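Long-range contacts in biliverdin reductase (Synechocystis sp., PDB 5B3T), which probably reduces biliverdin with NAD(P)H in heme breakdown, as a Rossmann-fold enzyme of the Gfo/Idh/MocA family: residues A[105-110]-A[126-131]; A[109-114]-A[310-315]. All coordinates share one frame; numbering follows the deposited sequence.

Contact 1 (A[105-110]-A[126-131]); sequences YPLALT and KLLHVE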
loop_
_atom_site.group_PDB
_atom_site.type_symbol
_atom_site.label_atom_id
_atom_site.label_comp_id
_atom_site.label_asym_id
_atom_site.label_seq_id
_atom_site.Cartn_x
_atom_site.Cartn_y
_atom_site.Cartn_z
ATOM N N TYR A 105 2.139 -0.962 -2.714
ATOM C CA TYR A 105 1.098 -0.084 -3.244
ATOM C C TYR A 105 1.290 1.328 -2.685
ATOM O O TYR A 105 1.586 1.479 -1.503
ATOM C CB TYR A 105 -0.287 -0.631 -2.893
ATOM C CG TYR A 105 -1.413 0.051 -3.625
ATOM C CD1 TYR A 105 -1.792 -0.365 -4.895
ATOM C CD2 TYR A 105 -2.091 1.121 -3.055
ATOM C CE1 TYR A 105 -2.818 0.260 -5.573
ATOM C CE2 TYR A 105 -3.116 1.755 -3.728
ATOM C CZ TYR A 105 -3.477 1.320 -4.984
ATOM O OH TYR A 105 -4.500 1.948 -5.656
ATOM N N PRO A 106 1.119 2.370 -3.518
ATOM C CA PRO A 106 0.493 2.491 -4.843
ATOM C C PRO A 106 1.267 1.938 -6.033
ATOM O O PRO A 106 2.496 1.850 -6.020
ATOM C CB PRO A 106 0.340 4.002 -5.000
ATOM C CG PRO A 106 1.528 4.542 -4.292
ATOM C CD PRO A 106 1.738 3.641 -3.102
ATOM N N LEU A 107 0.512 1.587 -7.077
ATOM C CA LEU A 107 1.100 1.160 -8.340
ATOM C C LEU A 107 1.414 2.352 -9.238
ATOM O O LEU A 107 2.479 2.395 -9.864
ATOM C CB LEU A 107 0.154 0.186 -9.047
ATOM C CG LEU A 107 0.334 -0.097 -10.542
ATOM C CD1 LEU A 107 1.691 -0.724 -10.822
ATOM C CD2 LEU A 107 -0.790 -1.003 -11.035
ATOM N N ALA A 108 0.508 3.324 -9.311
ATOM C CA ALA A 108 0.677 4.482 -10.184
ATOM C C ALA A 108 -0.321 5.554 -9.758
ATOM O O ALA A 108 -1.142 5.347 -8.858
ATOM C CB ALA A 108 0.491 4.103 -11.655
ATOM N N LEU A 109 -0.246 6.707 -10.427
ATOM C CA LEU A 109 -1.119 7.829 -10.101
ATOM C C LEU A 109 -2.491 7.707 -10.753
ATOM O O LEU A 109 -3.470 8.252 -10.229
ATOM C CB LEU A 109 -0.459 9.144 -10.523
ATOM C CG LEU A 109 0.784 9.573 -9.740
ATOM C CD1 LEU A 109 1.525 10.682 -10.476
ATOM C CD2 LEU A 109 0.389 10.025 -8.344
ATOM N N THR A 110 -2.585 7.026 -11.894
ATOM C CA THR A 110 -3.848 6.875 -12.605
ATOM C C THR A 110 -3.981 5.445 -13.103
ATOM O O THR A 110 -2.985 4.741 -13.286
ATOM C CB THR A 110 -3.966 7.835 -13.803
ATOM O OG1 THR A 110 -3.051 7.435 -14.830
ATOM C CG2 THR A 110 -3.662 9.269 -13.393
ATOM N N LYS A 126 8.910 -9.114 -18.004
ATOM C CA LYS A 126 9.437 -8.896 -16.668
ATOM C C LYS A 126 8.299 -8.886 -15.656
ATOM O O LYS A 126 7.156 -8.553 -15.983
ATOM C CB LYS A 126 10.214 -7.575 -16.582
ATOM C CG LYS A 126 11.479 -7.538 -17.421
ATOM C CD LYS A 126 12.590 -8.367 -16.794
ATOM C CE LYS A 126 13.712 -8.615 -17.790
ATOM N NZ LYS A 126 14.920 -9.200 -17.147
ATOM N N LEU A 127 8.630 -9.252 -14.422
ATOM C CA LEU A 127 7.651 -9.262 -13.347
ATOM C C LEU A 127 7.233 -7.844 -12.977
ATOM O O LEU A 127 8.067 -6.942 -12.856
ATOM C CB LEU A 127 8.226 -9.969 -12.119
ATOM C CG LEU A 127 7.382 -9.984 -10.842
ATOM C CD1 LEU A 127 6.098 -10.776 -11.052
ATOM C CD2 LEU A 127 8.182 -10.537 -9.664
ATOM N N LEU A 128 5.927 -7.650 -12.809
ATOM C CA LEU A 128 5.376 -6.451 -12.185
ATOM C C LEU A 128 4.425 -6.925 -11.097
ATOM O O LEU A 128 3.316 -7.382 -11.394
ATOM C CB LEU A 128 4.658 -5.553 -13.193
ATOM C CG LEU A 128 3.968 -4.324 -12.589
ATOM C CD1 LEU A 128 4.985 -3.386 -11.954
ATOM C CD2 LEU A 128 3.151 -3.592 -13.638
ATOM N N HIS A 129 4.866 -6.832 -9.847
ATOM C CA HIS A 129 4.155 -7.396 -8.710
ATOM C C HIS A 129 3.913 -6.304 -7.679
ATOM O O HIS A 129 4.842 -5.581 -7.305
ATOM C CB HIS A 129 4.956 -8.550 -8.100
ATOM C CG HIS A 129 4.346 -9.131 -6.863
ATOM N ND1 HIS A 129 3.131 -9.779 -6.865
ATOM C CD2 HIS A 129 4.797 -9.175 -5.587
ATOM C CE1 HIS A 129 2.855 -10.192 -5.639
ATOM N NE2 HIS A 129 3.850 -9.838 -4.846
ATOM N N VAL A 130 2.667 -6.183 -7.226
ATOM C CA VAL A 130 2.274 -5.161 -6.263
ATOM C C VAL A 130 1.519 -5.830 -5.125
ATOM O O VAL A 130 0.603 -6.626 -5.363
ATOM C CB VAL A 130 1.401 -4.067 -6.906
ATOM C CG1 VAL A 130 1.021 -3.010 -5.872
ATOM C CG2 VAL A 130 2.114 -3.433 -8.087
ATOM N N GLU A 131 1.902 -5.509 -3.893
ATOM C CA GLU A 131 1.132 -5.879 -2.716
ATOM C C GLU A 131 0.932 -4.651 -1.842
ATOM O O GLU A 131 1.572 -3.611 -2.026
ATOM C CB GLU A 131 1.807 -7.001 -1.913
ATOM C CG GLU A 131 1.111 -8.358 -2.028
ATOM C CD GLU A 131 -0.309 -8.372 -1.463
ATOM O OE1 GLU A 131 -0.740 -7.375 -0.844
ATOM O OE2 GLU A 131 -1.003 -9.397 -1.639
#
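In V130 the first torsion (chi1 -179°) sets CG1 opposite the backbone N and turns it to Y105, while CG2, beside that N, faces L107; in L107, CG lies trans to the residue's own N (chi1 163°), carrying CD1 across to the strand. One valine thus serves two partners, a methyl for each. CG1 arrives at the edge of the Y105 ring, in its plane, with V130 CG1 4.0 Å from Y105 CD1, and it also packs on the tyrosine's main chain, 3.9 Å from Y105 N. V130 CG2 meets L107 CD1 at 3.9 Å, the two side chains crossing at about a right angle. The same leucine methyl reaches L128, a looser touch with L107 CD1 4.3 Å from L128 CD2. The polar link is between main chains: Y105 N donates to E131 O over 2.8 Å, nearly straight at the hydrogen (166°). This bond carries the parallel ladder that V101 and L103 make with L127, H129 and E131 one step past strand 100-104. A cis peptide before P106 then turns the chain, and P106 CB lies 4.2 Å above one face of the Y105 ring, toward its rim. A proline at this turn matches the Glu-Lys-Pro signature of many Gfo/Idh/MocA enzymes. Y105 binds NADP(+), and P106 O is hydrogen-bonded by H87, another residue of that site. The contact belongs to a beta-alpha-beta crossover, with strand 100-104 joined through helix 111-124 to edge strand 128-131. Y105, L107 and V130 all pack against helix 309-325, whereas H129, pointing away from the loop, hydrogen-bonds D290 of helix 283-300.

Contact 2 (A[109-114]-A[310-315]); sequences LTYAMG and ASLYAL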
loop_
_atom_site.group_PDB
_atom_site.type_symbol
_atom_site.label_atom_id
_atom_site.label_comp_id
_atom_site.label_asym_id
_atom_site.label_seq_id
_atom_site.Cartn_x
_atom_site.Cartn_y
_atom_site.Cartn_z
ATOM N N LEU A 109 -0.246 6.707 -10.427
ATOM C CA LEU A 109 -1.119 7.829 -10.101
ATOM C C LEU A 109 -2.491 7.707 -10.753
ATOM O O LEU A 109 -3.470 8.252 -10.229
ATOM C CB LEU A 109 -0.459 9.144 -10.523
ATOM C CG LEU A 109 0.784 9.573 -9.740
ATOM C CD1 LEU A 109 1.525 10.682 -10.476
ATOM C CD2 LEU A 109 0.389 10.025 -8.344
ATOM N N THR A 110 -2.585 7.026 -11.894
ATOM C CA THR A 110 -3.848 6.875 -12.605
ATOM C C THR A 110 -3.981 5.445 -13.103
ATOM O O THR A 110 -2.985 4.741 -13.286
ATOM C CB THR A 110 -3.966 7.835 -13.803
ATOM O OG1 THR A 110 -3.051 7.435 -14.830
ATOM C CG2 THR A 110 -3.662 9.269 -13.393
ATOM N N TYR A 111 -5.231 5.028 -13.324
ATOM C CA TYR A 111 -5.499 3.713 -13.897
ATOM C C TYR A 111 -4.784 3.536 -15.231
ATOM O O TYR A 111 -4.245 2.460 -15.519
ATOM C CB TYR A 111 -7.009 3.523 -14.063
ATOM C CG TYR A 111 -7.441 2.145 -14.509
ATOM C CD1 TYR A 111 -7.619 1.120 -13.589
ATOM C CD2 TYR A 111 -7.693 1.874 -15.849
ATOM C CE1 TYR A 111 -8.023 -0.141 -13.992
ATOM C CE2 TYR A 111 -8.100 0.616 -16.260
ATOM C CZ TYR A 111 -8.261 -0.387 -15.330
ATOM O OH TYR A 111 -8.663 -1.637 -15.738
ATOM N N ALA A 112 -4.758 4.588 -16.052
ATOM C CA ALA A 112 -4.104 4.507 -17.355
ATOM C C ALA A 112 -2.616 4.208 -17.215
ATOM O O ALA A 112 -2.068 3.391 -17.964
ATOM C CB ALA A 112 -4.317 5.807 -18.130
ATOM N N MET A 113 -1.944 4.862 -16.265
ATOM C CA MET A 113 -0.533 4.568 -16.038
ATOM C C MET A 113 -0.346 3.148 -15.519
ATOM O O MET A 113 0.578 2.443 -15.943
ATOM C CB MET A 113 0.068 5.583 -15.068
ATOM C CG MET A 113 1.552 5.386 -14.812
ATOM S SD MET A 113 2.544 5.545 -16.310
ATOM C CE MET A 113 4.176 5.790 -15.610
ATOM N N GLY A 114 -1.221 2.706 -14.612
ATOM C CA GLY A 114 -1.136 1.338 -14.128
ATOM C C GLY A 114 -1.298 0.318 -15.238
ATOM O O GLY A 114 -0.618 -0.711 -15.253
ATOM N N ALA A 310 -5.982 -6.871 -8.525
ATOM C CA ALA A 310 -6.451 -6.299 -7.267
ATOM C C ALA A 310 -5.931 -4.878 -7.076
ATOM O O ALA A 310 -6.670 -3.997 -6.620
ATOM C CB ALA A 310 -6.031 -7.185 -6.096
ATOM N N SER A 311 -4.663 -4.637 -7.417
ATOM C CA SER A 311 -4.117 -3.289 -7.309
ATOM C C SER A 311 -4.656 -2.377 -8.402
ATOM O O SER A 311 -4.788 -1.166 -8.187
ATOM C CB SER A 311 -2.592 -3.331 -7.357
ATOM O OG SER A 311 -2.072 -4.031 -6.241
ATOM N N LEU A 312 -4.965 -2.932 -9.577
ATOM C CA LEU A 312 -5.567 -2.127 -10.634
ATOM C C LEU A 312 -6.957 -1.652 -10.241
ATOM O O LEU A 312 -7.337 -0.514 -10.541
ATOM C CB LEU A 312 -5.626 -2.913 -11.943
ATOM C CG LEU A 312 -4.343 -3.001 -12.770
ATOM C CD1 LEU A 312 -4.553 -3.925 -13.959
ATOM C CD2 LEU A 312 -3.909 -1.617 -13.231
ATOM N N TYR A 313 -7.736 -2.505 -9.569
ATOM C CA TYR A 313 -9.074 -2.083 -9.169
ATOM C C TYR A 313 -9.014 -1.049 -8.054
ATOM O O TYR A 313 -9.789 -0.086 -8.055
ATOM C CB TYR A 313 -9.924 -3.273 -8.733
ATOM C CG TYR A 313 -11.339 -2.836 -8.437
ATOM C CD1 TYR A 313 -12.107 -2.238 -9.426
ATOM C CD2 TYR A 313 -11.893 -2.982 -7.172
ATOM C CE1 TYR A 313 -13.391 -1.816 -9.175
ATOM C CE2 TYR A 313 -13.186 -2.559 -6.909
ATOM C CZ TYR A 313 -13.928 -1.977 -7.918
ATOM O OH TYR A 313 -15.211 -1.550 -7.676
ATOM N N ALA A 314 -8.111 -1.240 -7.088
ATOM C CA ALA A 314 -7.909 -0.227 -6.057
ATOM C C ALA A 314 -7.547 1.112 -6.683
ATOM O O ALA A 314 -7.989 2.169 -6.216
ATOM C CB ALA A 314 -6.821 -0.681 -5.083
ATOM N N LEU A 315 -6.754 1.080 -7.756
ATOM C CA LEU A 315 -6.428 2.297 -8.489
ATOM C C LEU A 315 -7.667 2.885 -9.154
ATOM O O LEU A 315 -7.858 4.106 -9.155
ATOM C CB LEU A 315 -5.337 1.987 -9.516
ATOM C CG LEU A 315 -4.691 3.080 -10.369
ATOM C CD1 LEU A 315 -4.406 4.341 -9.563
ATOM C CD2 LEU A 315 -3.409 2.528 -10.988
#
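L315 lays its branched end over the start of helix 111-124. Its CG stands trans to the backbone N (chi1 -175°), and the fork lies over one face of the T110-Y111 peptide: L315 CG is 3.6 Å from Y111 N, while L315 CD2 presses on the carbonyl, 3.2 Å from T110 O. That oxygen takes the helical bond from G114 N (3.0 Å), so the methyl meets an acceptor already engaged. With an alanine here, CG and both methyls are gone, and a gap would probably open against the T110-Y111 peptide and the G114 backbone. G114 suits the closeness of the helices, for a CB on it would sit only about 2.8 Å from L315 CD2. In fold terms, the contact joins the Rossmann domain, through helix 111-124, to helix 309-325 of the C-terminal alpha/beta family region. T110 is the N-cap of the former helix, its OG1 accepting from M113 N at 3.1 Å, and D319, further along helix 309-325, accepts from Y111 N. The Y111 ring reaches back along the partner helix and turns its edge to a carbonyl, with L312 O in the ring plane and 3.5 Å from Y111 CD1. L312 CD2 covers the glycine main chain, 3.8 Å from G114 C, and the same leucine also touches K115 and Q118.

Contact 1 is buried and lies wholly within the Rossmann domain; contact 2 is partly buried and ties that domain to a helix from the C-terminal family region. They share L109 and T110, which touch the partner segment only in contact 2. Contact 1 joins sheet-style main-chain pairing to methyl packing beside a cofactor-binding tyrosine. Contact 2 has no hydrogen bond between its segments and relies on leucines set against helix backbone. Helix 309-325 serves both: the Y105 hydroxyl packs by L315 N, V130 CG1 by S311 OG, and A108 O by L315 CD1. The centres of the two contacts lie about 8 Å apart.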